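Peroxinectin A (Dictyostelium discoideum, PDB 6ERC) is a secreted haem peroxidase that uses hydrogen peroxide to oxidise phenolic donors and also thiocyanate and iodide. Local coordinates at residues L325-K328 against F329-F332. Sequence-based numbering, arbitrary orientation.
Sequences LPIK and FSYF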
loop_
_atom_site.group_PDB
_atom_site.type_symbol
_atom_site.label_atom_id
_atom_site.label_comp_id
_atom_site.label_asym_id
_atom_site.label_seq_id
_atom_site.Cartn_x
_atom_site.Cartn_y
_atom_site.Cartn_z
ATOM N N LEU A 325 14.969 15.989 -1.319
ATOM C CA LEU A 325 13.945 16.262 -0.322
ATOM C C LEU A 325 13.906 15.118 0.683
ATOM O O LEU A 325 13.660 13.972 0.284
ATOM C CB LEU A 325 12.584 16.417 -0.984
ATOM C CG LEU A 325 11.380 16.657 -0.066
ATOM C CD1 LEU A 325 11.454 18.034 0.575
ATOM C CD2 LEU A 325 10.082 16.497 -0.843
ATOM N N PRO A 326 14.146 15.362 1.971
ATOM C CA PRO A 326 14.069 14.264 2.940
ATOM C C PRO A 326 12.629 13.830 3.169
ATOM O O PRO A 326 11.710 14.651 3.189
ATOM C CB PRO A 326 14.690 14.859 4.207
ATOM C CG PRO A 326 14.475 16.319 4.072
ATOM C CD PRO A 326 14.574 16.621 2.607
ATOM N N ILE A 327 12.448 12.519 3.338
ATOM C CA ILE A 327 11.109 11.952 3.493
ATOM C C ILE A 327 10.328 12.704 4.564
ATOM O O ILE A 327 9.165 13.074 4.367
ATOM C CB ILE A 327 11.203 10.449 3.819
ATOM C CG1 ILE A 327 11.686 9.660 2.598
ATOM C CG2 ILE A 327 9.868 9.900 4.320
ATOM C CD1 ILE A 327 10.694 9.605 1.444
ATOM N N LYS A 328 10.957 12.935 5.720
ATOM C CA LYS A 328 10.236 13.506 6.853
ATOM C C LYS A 328 9.642 14.873 6.528
ATOM O O LYS A 328 8.657 15.281 7.153
ATOM C CB LYS A 328 11.157 13.595 8.073
ATOM C CG LYS A 328 12.477 14.314 7.837
ATOM C CD LYS A 328 13.356 14.250 9.080
ATOM C CE LYS A 328 14.709 14.915 8.859
ATOM N NZ LYS A 328 15.570 14.152 7.911
ATOM N N PHE A 329 10.209 15.591 5.563
ATOM C CA PHE A 329 9.660 16.879 5.152
ATOM C C PHE A 329 8.604 16.761 4.058
ATOM O O PHE A 329 7.998 17.774 3.695
ATOM C CB PHE A 329 10.779 17.807 4.661
ATOM C CG PHE A 329 11.771 18.201 5.725
ATOM C CD1 PHE A 329 11.573 17.868 7.058
ATOM C CD2 PHE A 329 12.901 18.928 5.385
ATOM C CE1 PHE A 329 12.491 18.243 8.022
ATOM C CE2 PHE A 329 13.819 19.305 6.344
ATOM C CZ PHE A 329 13.613 18.963 7.664
ATOM N N SER A 330 8.364 15.563 3.528
ATOM C CA SER A 330 7.456 15.385 2.403
ATOM C C SER A 330 6.106 14.805 2.802
ATOM O O SER A 330 5.257 14.604 1.929
ATOM C CB SER A 330 8.101 14.481 1.347
ATOM O OG SER A 330 8.153 13.137 1.792
ATOM N N TYR A 331 5.882 14.529 4.087
ATOM C CA TYR A 331 4.613 13.956 4.530
ATOM C C TYR A 331 3.498 14.976 4.334
ATOM O O TYR A 331 3.486 16.030 4.981
ATOM C CB TYR A 331 4.702 13.532 5.993
ATOM C CG TYR A 331 5.670 12.401 6.265
ATOM C CD1 TYR A 331 5.856 11.373 5.345
ATOM C CD2 TYR A 331 6.398 12.361 7.451
ATOM C CE1 TYR A 331 6.740 10.338 5.599
ATOM C CE2 TYR A 331 7.284 11.333 7.714
ATOM C CZ TYR A 331 7.450 10.323 6.785
ATOM O OH TYR A 331 8.334 9.298 7.044
ATOM N N PHE A 332 2.558 14.663 3.444
ATOM C CA PHE A 332 1.405 15.523 3.181
ATOM C C PHE A 332 1.850 16.952 2.874
ATOM O O PHE A 332 1.400 17.920 3.489
ATOM C CB PHE A 332 0.429 15.489 4.357
ATOM C CG PHE A 332 -0.128 14.122 4.631
ATOM C CD1 PHE A 332 -1.356 13.743 4.116
ATOM C CD2 PHE A 332 0.584 13.209 5.390
ATOM C CE1 PHE A 332 -1.867 12.483 4.362
ATOM C CE2 PHE A 332 0.078 11.948 5.636
ATOM C CZ PHE A 332 -1.150 11.585 5.121
HETATM O O HOH W 1 6.408 16.520 6.502
#
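Ile327 and Tyr331, four residues apart round a tight turn, meet where the CG2 methyl of the isoleucine presses on the phenol end of the tyrosine, 3.4 Å from Tyr331 CE1. That branch lies anti to the backbone N of Ile327, while the ring of Tyr331 folds back (chi1 -65°) until the carbonyl oxygen Ile327 O stands over the centre of one face, 3.7 Å above its plane. Farther out, Pro326 CG packs obliquely on the Phe329 ring, 3.3 Å from Phe329 CD2, and Leu325 CD2 rests against Ser330 CB at 3.6 Å.

The polar edge is built on two carbonyls. Pro326 O receives Phe329 N, and Ile327 O is gripped twice: Ser330 N comes from above the carbonyl plane at 2.7 Å, whereas Ser330 OG lies in that plane on a lone pair at 2.8 Å. The two backbone bonds close overlapping beta turns, both near type I. A water donates to Lys328 O (2.6 Å) and weakly accepts from Tyr331 N.

Because Tyr331 also touches the haem, an alanine here would probably leave Ile327 CG2 and the haem without their shared aromatic neighbour. The turn ends strand 321-326 of a two-stranded antiparallel hairpin with 311-315; beyond Ile327 and Tyr331 lies helix 362-365, whose Asp363 accepts from Lys328 N, and Phe367 meets the tyrosine edge-to-face.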